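PDB 4CEM: regulator of nonsense transcripts 2 from Homo sapiens, which acts in nonsense-mediated mRNA decay, probably as a scaffold, in the pathway that removes transcripts carrying premature stop codons. Local coordinates for residues Leu124-Arg135 with Lys145-Leu156. Residues are numbered along the deposited sequence; the frame is centred on the assembly and turned at random.
Sequences LLQVWKKHFEAR and KLRTDLRFIAEL
One face of the W128 indole carries the methyl CG2 of I153, a CH-pi contact 3.7 Å from the centroid of the five-membered ring and 11° off its normal. In the plane of the indole, at its edge, sits D149 OD2, 3.4 Å from W128 CZ3, with the carboxylate turned 76° to the ring. The same indole turns an edge toward the face of F152 in an offset edge-to-face pair, the centroid of its six-membered ring 5.8 Å from that of the F152 ring. W128 is thus a knob in a hole formed by D149, F152, I153 and L156. Helices 120-137 and 143-158 run antiparallel here, as neighbours in the all-helical MIF4G domain; V94 and I93 of helix 86-95 touch W128 and F152, respectively. Replacing W128 by an alanine is likely to open a gap between the helices and leave I153 CG2 and the face of F152 without their aromatic partner. Nearer the start of helix 120-137, L124 CD2 and L156 CD1 meet tip to tip at 3.6 Å. Toward the other end, K145, bent at chi2 (67°) and again at chi4, folds along its own helix, NZ making a salt bridge to D149 OD1 at 2.9 Å and a hydrogen bond to V94 O. K145 CG lies at the edge of the poorly ordered R135 guanidinium, while F132 CE1 meets L146 CD1 at 4.1 Å.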
ATOM      1  N   LEU A 124       3.903 -18.281  -1.216  1.00 42.97           N
ATOM      2  CA  LEU A 124       3.937 -16.813  -1.067  1.00 41.47           C
ATOM      3  C   LEU A 124       3.023 -16.375   0.072  1.00 41.96           C
ATOM      4  O   LEU A 124       3.439 -15.641   0.975  1.00 42.20           O
ATOM      5  CB  LEU A 124       3.527 -16.114  -2.370  1.00 41.05           C
ATOM      6  CG  LEU A 124       3.730 -14.592  -2.425  1.00 40.73           C
ATOM      7  CD1 LEU A 124       5.209 -14.244  -2.425  1.00 40.16           C
ATOM      8  CD2 LEU A 124       3.040 -13.972  -3.636  1.00 40.14           C
ATOM      9  N   LEU A 125       1.780 -16.846   0.032  1.00 41.28           N
ATOM     10  CA  LEU A 125       0.817 -16.553   1.083  1.00 41.68           C
ATOM     11  C   LEU A 125       1.377 -16.968   2.428  1.00 44.29           C
ATOM     12  O   LEU A 125       1.468 -16.154   3.343  1.00 47.72           O
ATOM     13  CB  LEU A 125      -0.496 -17.292   0.828  1.00 40.29           C
ATOM     14  CG  LEU A 125      -1.577 -17.183   1.900  1.00 39.46           C
ATOM     15  CD1 LEU A 125      -2.004 -15.735   2.069  1.00 37.18           C
ATOM     16  CD2 LEU A 125      -2.761 -18.077   1.542  1.00 38.36           C
ATOM     17  N   GLN A 126       1.767 -18.234   2.536  1.00 46.03           N
ATOM     18  CA  GLN A 126       2.206 -18.790   3.814  1.00 48.62           C
ATOM     19  C   GLN A 126       3.392 -18.002   4.378  1.00 46.55           C
ATOM     20  O   GLN A 126       3.401 -17.652   5.557  1.00 46.75           O
ATOM     21  CB  GLN A 126       2.522 -20.282   3.661  1.00 51.13           C
ATOM     22  CG  GLN A 126       2.847 -21.001   4.961  1.00 54.93           C
ATOM     23  CD  GLN A 126       4.328 -21.328   5.108  1.00 59.88           C
ATOM     24  OE1 GLN A 126       4.869 -21.098   6.307  1.00 60.58           O
ATOM     25  NE2 GLN A 126       4.977 -21.795   4.161  1.00 63.04           N
ATOM     26  N   VAL A 127       4.347 -17.663   3.519  1.00 46.32           N
ATOM     27  CA  VAL A 127       5.530 -16.912   3.943  1.00 47.84           C
ATOM     28  C   VAL A 127       5.229 -15.461   4.326  1.00 49.89           C
ATOM     29  O   VAL A 127       5.915 -14.901   5.184  1.00 54.48           O
ATOM     30  CB  VAL A 127       6.637 -16.940   2.870  1.00 47.35           C
ATOM     31  CG1 VAL A 127       7.868 -16.184   3.351  1.00 47.19           C
ATOM     32  CG2 VAL A 127       7.004 -18.375   2.531  1.00 45.66           C
ATOM     33  N   TRP A 128       4.229 -14.848   3.694  1.00 49.91           N
ATOM     34  CA  TRP A 128       3.740 -13.538   4.146  1.00 50.64           C
ATOM     35  C   TRP A 128       3.132 -13.615   5.523  1.00 52.15           C
ATOM     36  O   TRP A 128       3.323 -12.713   6.342  1.00 52.05           O
ATOM     37  CB  TRP A 128       2.697 -12.954   3.186  1.00 50.46           C
ATOM     38  CG  TRP A 128       3.265 -12.165   2.032  1.00 48.18           C
ATOM     39  CD1 TRP A 128       3.129 -12.429   0.679  1.00 48.03           C
ATOM     40  CD2 TRP A 128       4.069 -10.948   2.099  1.00 47.42           C
ATOM     41  NE1 TRP A 128       3.783 -11.493  -0.074  1.00 47.04           N
ATOM     42  CE2 TRP A 128       4.365 -10.577   0.713  1.00 47.13           C
ATOM     43  CE3 TRP A 128       4.559 -10.161   3.125  1.00 47.27           C
ATOM     44  CZ2 TRP A 128       5.121  -9.461   0.397  1.00 48.48           C
ATOM     45  CZ3 TRP A 128       5.317  -9.038   2.795  1.00 48.76           C
ATOM     46  CH2 TRP A 128       5.592  -8.695   1.461  1.00 48.15           C
ATOM     47  N   LYS A 129       2.371 -14.673   5.793  1.00 52.50           N
ATOM     48  CA  LYS A 129       1.768 -14.837   7.117  1.00 52.82           C
ATOM     49  C   LYS A 129       2.841 -14.959   8.203  1.00 55.00           C
ATOM     50  O   LYS A 129       2.784 -14.251   9.209  1.00 57.14           O
ATOM     51  CB  LYS A 129       0.837 -16.043   7.155  1.00 50.95           C
ATOM     52  CG  LYS A 129      -0.558 -15.776   6.632  1.00 50.14           C
ATOM     53  CD  LYS A 129      -1.379 -17.055   6.684  1.00 51.66           C
ATOM     54  CE  LYS A 129      -2.747 -16.905   6.045  1.00 52.25           C
ATOM     55  NZ  LYS A 129      -3.278 -18.235   5.635  1.00 52.31           N
ATOM     56  N   LYS A 130       3.816 -15.842   7.994  1.00 56.71           N
ATOM     57  CA  LYS A 130       4.946 -15.972   8.921  1.00 59.36           C
ATOM     58  C   LYS A 130       5.622 -14.618   9.115  1.00 59.69           C
ATOM     59  O   LYS A 130       5.942 -14.226  10.237  1.00 60.33           O
ATOM     60  CB  LYS A 130       5.989 -16.979   8.408  1.00 62.62           C
ATOM     61  CG  LYS A 130       5.501 -18.415   8.254  1.00 66.48           C
ATOM     62  CD  LYS A 130       5.248 -19.093   9.591  1.00 69.59           C
ATOM     63  CE  LYS A 130       4.666 -20.487   9.398  1.00 72.83           C
ATOM     64  NZ  LYS A 130       4.160 -21.071  10.675  1.00 75.12           N
ATOM     65  N   HIS A 131       5.831 -13.901   8.016  1.00 58.87           N
ATOM     66  CA  HIS A 131       6.506 -12.610   8.066  1.00 60.80           C
ATOM     67  C   HIS A 131       5.774 -11.620   8.939  1.00 61.98           C
ATOM     68  O   HIS A 131       6.405 -10.844   9.651  1.00 62.42           O
ATOM     69  CB  HIS A 131       6.694 -12.065   6.652  1.00 61.26           C
ATOM     70  CG  HIS A 131       7.422 -10.745   6.589  1.00 60.84           C
ATOM     71  ND1 HIS A 131       8.741 -10.658   6.343  1.00 62.37           N
ATOM     72  CD2 HIS A 131       6.957  -9.432   6.719  1.00 62.17           C
ATOM     73  CE1 HIS A 131       9.110  -9.358   6.322  1.00 64.07           C
ATOM     74  NE2 HIS A 131       8.015  -8.609   6.556  1.00 63.72           N
ATOM     75  N   PHE A 132       4.443 -11.633   8.907  1.00 63.37           N
ATOM     76  CA  PHE A 132       3.659 -10.775   9.804  1.00 66.04           C
ATOM     77  C   PHE A 132       3.588 -11.338  11.223  1.00 68.49           C
ATOM     78  O   PHE A 132       3.171 -10.635  12.138  1.00 70.85           O
ATOM     79  CB  PHE A 132       2.245 -10.520   9.256  1.00 65.36           C
ATOM     80  CG  PHE A 132       2.225  -9.713   7.989  1.00 64.25           C
ATOM     81  CD1 PHE A 132       2.831  -8.466   7.933  1.00 65.88           C
ATOM     82  CD2 PHE A 132       1.601 -10.199   6.847  1.00 64.18           C
ATOM     83  CE1 PHE A 132       2.820  -7.723   6.764  1.00 64.24           C
ATOM     84  CE2 PHE A 132       1.586  -9.463   5.677  1.00 61.82           C
ATOM     85  CZ  PHE A 132       2.196  -8.221   5.635  1.00 62.59           C
ATOM     86  N   GLU A 133       3.985 -12.601  11.404  1.00 71.67           N
ATOM     87  CA  GLU A 133       4.216 -13.154  12.744  1.00 72.50           C
ATOM     88  C   GLU A 133       5.477 -12.518  13.318  1.00 73.64           C
ATOM     89  O   GLU A 133       5.426 -11.836  14.336  1.00 72.15           O
ATOM     90  CB  GLU A 133       4.387 -14.676  12.707  1.00 73.46           C
ATOM     91  CG  GLU A 133       3.580 -15.396  13.761  1.00 76.42           C
ATOM     92  CD  GLU A 133       2.121 -15.484  13.366  1.00 78.23           C
ATOM     93  OE1 GLU A 133       1.803 -16.302  12.475  1.00 79.23           O
ATOM     94  OE2 GLU A 133       1.304 -14.728  13.935  1.00 78.68           O
ATOM     95  N   ALA A 134       6.602 -12.729  12.637  1.00 73.27           N
ATOM     96  CA  ALA A 134       7.891 -12.195  13.070  1.00 73.45           C
ATOM     97  C   ALA A 134       7.806 -10.724  13.478  1.00 76.38           C
ATOM     98  O   ALA A 134       8.422 -10.320  14.455  1.00 75.78           O
ATOM     99  CB  ALA A 134       8.927 -12.376  11.973  1.00 68.74           C
ATOM    100  N   ARG A 135       7.040  -9.931  12.730  1.00 84.31           N
ATOM    101  CA  ARG A 135       6.865  -8.509  13.036  1.00 90.34           C
ATOM    102  C   ARG A 135       6.195  -8.270  14.379  1.00 90.60           C
ATOM    103  O   ARG A 135       6.664  -7.452  15.162  1.00 88.81           O
ATOM    104  CB  ARG A 135       6.019  -7.816  11.966  1.00 98.02           C
ATOM    105  CG  ARG A 135       6.770  -7.465  10.695  1.00105.18           C
ATOM    106  CD  ARG A 135       6.214  -6.196  10.059  1.00111.80           C
ATOM    107  NE  ARG A 135       7.049  -5.727   8.955  1.00118.75           N
ATOM    108  CZ  ARG A 135       8.249  -5.161   9.093  1.00121.40           C
ATOM    109  NH1 ARG A 135       8.798  -4.979  10.294  1.00124.16           N
ATOM    110  NH2 ARG A 135       8.913  -4.775   8.013  1.00120.72           N
ATOM    111  N   LYS A 145       8.799  -0.535   5.320  1.00 71.19           N
ATOM    112  CA  LYS A 145       8.572  -1.843   4.691  1.00 68.49           C
ATOM    113  C   LYS A 145       7.101  -2.268   4.783  1.00 65.67           C
ATOM    114  O   LYS A 145       6.536  -2.757   3.797  1.00 62.27           O
ATOM    115  CB  LYS A 145       9.489  -2.900   5.321  1.00 67.67           C
ATOM    116  CG  LYS A 145       9.333  -4.325   4.797  1.00 66.75           C
ATOM    117  CD  LYS A 145       9.769  -4.477   3.348  1.00 67.88           C
ATOM    118  CE  LYS A 145      10.126  -5.924   3.009  1.00 67.42           C
ATOM    119  NZ  LYS A 145       9.126  -6.922   3.493  1.00 67.52           N
ATOM    120  N   LEU A 146       6.485  -2.090   5.953  1.00 61.33           N
ATOM    121  CA  LEU A 146       5.054  -2.381   6.114  1.00 59.59           C
ATOM    122  C   LEU A 146       4.198  -1.578   5.127  1.00 58.09           C
ATOM    123  O   LEU A 146       3.180  -2.072   4.646  1.00 54.98           O
ATOM    124  CB  LEU A 146       4.580  -2.106   7.547  1.00 58.66           C
ATOM    125  CG  LEU A 146       3.077  -2.291   7.824  1.00 57.93           C
ATOM    126  CD1 LEU A 146       2.628  -3.739   7.639  1.00 57.30           C
ATOM    127  CD2 LEU A 146       2.740  -1.805   9.220  1.00 57.53           C
ATOM    128  N   ARG A 147       4.605  -0.347   4.822  1.00 57.57           N
ATOM    129  CA  ARG A 147       3.874   0.452   3.841  1.00 58.97           C
ATOM    130  C   ARG A 147       3.824  -0.267   2.500  1.00 57.07           C
ATOM    131  O   ARG A 147       2.744  -0.550   1.973  1.00 56.09           O
ATOM    132  CB  ARG A 147       4.500   1.833   3.659  1.00 60.68           C
ATOM    133  CG  ARG A 147       3.647   2.743   2.794  1.00 63.10           C
ATOM    134  CD  ARG A 147       4.065   4.199   2.870  1.00 65.19           C
ATOM    135  NE  ARG A 147       5.103   4.483   1.888  1.00 68.66           N
ATOM    136  CZ  ARG A 147       6.396   4.661   2.152  1.00 73.74           C
ATOM    137  NH1 ARG A 147       6.868   4.612   3.397  1.00 75.23           N
ATOM    138  NH2 ARG A 147       7.229   4.905   1.148  1.00 78.04           N
ATOM    139  N   THR A 148       5.002  -0.574   1.967  1.00 53.89           N
ATOM    140  CA  THR A 148       5.104  -1.261   0.690  1.00 51.35           C
ATOM    141  C   THR A 148       4.461  -2.640   0.768  1.00 50.99           C
ATOM    142  O   THR A 148       3.705  -3.025  -0.126  1.00 50.15           O
ATOM    143  CB  THR A 148       6.568  -1.381   0.243  1.00 49.27           C
ATOM    144  OG1 THR A 148       7.196  -0.100   0.344  1.00 47.12           O
ATOM    145  CG2 THR A 148       6.654  -1.854  -1.197  1.00 49.32           C
ATOM    146  N   ASP A 149       4.746  -3.372   1.842  1.00 48.60           N
ATOM    147  CA  ASP A 149       4.188  -4.710   2.022  1.00 48.73           C
ATOM    148  C   ASP A 149       2.679  -4.699   1.853  1.00 47.88           C
ATOM    149  O   ASP A 149       2.115  -5.533   1.136  1.00 46.96           O
ATOM    150  CB  ASP A 149       4.526  -5.278   3.408  1.00 51.27           C
ATOM    151  CG  ASP A 149       5.962  -5.773   3.522  1.00 51.69           C
ATOM    152  OD1 ASP A 149       6.747  -5.580   2.568  1.00 51.69           O
ATOM    153  OD2 ASP A 149       6.302  -6.361   4.578  1.00 53.25           O
ATOM    154  N   LEU A 150       2.025  -3.753   2.519  1.00 48.71           N
ATOM    155  CA  LEU A 150       0.570  -3.675   2.472  1.00 47.67           C
ATOM    156  C   LEU A 150       0.105  -3.432   1.038  1.00 46.53           C
ATOM    157  O   LEU A 150      -0.815  -4.087   0.560  1.00 47.60           O
ATOM    158  CB  LEU A 150       0.043  -2.591   3.409  1.00 47.83           C
ATOM    159  CG  LEU A 150      -1.460  -2.674   3.696  1.00 49.30           C
ATOM    160  CD1 LEU A 150      -1.775  -3.883   4.560  1.00 52.07           C
ATOM    161  CD2 LEU A 150      -1.964  -1.400   4.360  1.00 48.83           C
ATOM    162  N   ARG A 151       0.756  -2.511   0.341  1.00 45.43           N
ATOM    163  CA  ARG A 151       0.420  -2.276  -1.051  1.00 45.44           C
ATOM    164  C   ARG A 151       0.670  -3.528  -1.877  1.00 43.66           C
ATOM    165  O   ARG A 151      -0.132  -3.878  -2.750  1.00 42.00           O
ATOM    166  CB  ARG A 151       1.234  -1.123  -1.624  1.00 47.92           C
ATOM    167  CG  ARG A 151       1.062  -0.969  -3.128  1.00 50.70           C
ATOM    168  CD  ARG A 151       2.009   0.061  -3.686  1.00 51.45           C
ATOM    169  NE  ARG A 151       1.911   0.136  -5.138  1.00 53.68           N
ATOM    170  CZ  ARG A 151       2.654   0.938  -5.895  1.00 55.30           C
ATOM    171  NH1 ARG A 151       3.556   1.737  -5.341  1.00 57.08           N
ATOM    172  NH2 ARG A 151       2.494   0.943  -7.212  1.00 56.66           N
ATOM    173  N   PHE A 152       1.794  -4.186  -1.602  1.00 43.25           N
ATOM    174  CA  PHE A 152       2.206  -5.369  -2.347  1.00 41.90           C
ATOM    175  C   PHE A 152       1.157  -6.478  -2.190  1.00 41.82           C
ATOM    176  O   PHE A 152       0.619  -6.951  -3.187  1.00 41.20           O
ATOM    177  CB  PHE A 152       3.588  -5.824  -1.873  1.00 43.04           C
ATOM    178  CG  PHE A 152       4.292  -6.815  -2.790  1.00 43.90           C
ATOM    179  CD1 PHE A 152       3.692  -7.345  -3.931  1.00 43.39           C
ATOM    180  CD2 PHE A 152       5.589  -7.222  -2.485  1.00 43.03           C
ATOM    181  CE1 PHE A 152       4.365  -8.252  -4.728  1.00 43.25           C
ATOM    182  CE2 PHE A 152       6.260  -8.131  -3.282  1.00 42.44           C
ATOM    183  CZ  PHE A 152       5.647  -8.644  -4.405  1.00 43.02           C
ATOM    184  N   ILE A 153       0.827  -6.867  -0.957  1.00 42.70           N
ATOM    185  CA  ILE A 153      -0.179  -7.929  -0.765  1.00 43.15           C
ATOM    186  C   ILE A 153      -1.551  -7.528  -1.321  1.00 42.42           C
ATOM    187  O   ILE A 153      -2.316  -8.397  -1.790  1.00 41.20           O
ATOM    188  CB  ILE A 153      -0.306  -8.420   0.702  1.00 44.37           C
ATOM    189  CG1 ILE A 153      -0.846  -7.327   1.617  1.00 45.32           C
ATOM    190  CG2 ILE A 153       1.033  -8.946   1.218  1.00 44.32           C
ATOM    191  CD1 ILE A 153      -1.072  -7.806   3.032  1.00 46.04           C
ATOM    192  N   ALA A 154      -1.843  -6.222  -1.287  1.00 40.32           N
ATOM    193  CA  ALA A 154      -3.028  -5.660  -1.962  1.00 38.75           C
ATOM    194  C   ALA A 154      -3.031  -5.975  -3.462  1.00 37.62           C
ATOM    195  O   ALA A 154      -3.977  -6.580  -3.951  1.00 36.34           O
ATOM    196  CB  ALA A 154      -3.115  -4.161  -1.741  1.00 38.23           C
ATOM    197  N   GLU A 155      -1.975  -5.599  -4.185  1.00 36.15           N
ATOM    198  CA  GLU A 155      -1.914  -5.908  -5.620  1.00 37.46           C
ATOM    199  C   GLU A 155      -2.019  -7.399  -5.869  1.00 36.64           C
ATOM    200  O   GLU A 155      -2.787  -7.834  -6.732  1.00 35.47           O
ATOM    201  CB  GLU A 155      -0.625  -5.402  -6.281  1.00 38.76           C
ATOM    202  CG  GLU A 155      -0.639  -3.936  -6.676  1.00 41.11           C
ATOM    203  CD  GLU A 155      -1.765  -3.558  -7.623  1.00 41.48           C
ATOM    204  OE1 GLU A 155      -2.208  -4.383  -8.444  1.00 44.69           O
ATOM    205  OE2 GLU A 155      -2.201  -2.408  -7.546  1.00 42.56           O
ATOM    206  N   LEU A 156      -1.244  -8.180  -5.116  1.00 35.45           N
ATOM    207  CA  LEU A 156      -1.226  -9.629  -5.299  1.00 35.02           C
ATOM    208  C   LEU A 156      -2.627 -10.230  -5.182  1.00 33.79           C
ATOM    209  O   LEU A 156      -2.929 -11.247  -5.811  1.00 33.26           O
ATOM    210  CB  LEU A 156      -0.284 -10.300  -4.295  1.00 35.58           C
ATOM    211  CG  LEU A 156       1.212 -10.127  -4.554  1.00 34.22           C
ATOM    212  CD1 LEU A 156       1.996 -10.582  -3.337  1.00 33.49           C
ATOM    213  CD2 LEU A 156       1.619 -10.904  -5.791  1.00 33.55           C
TER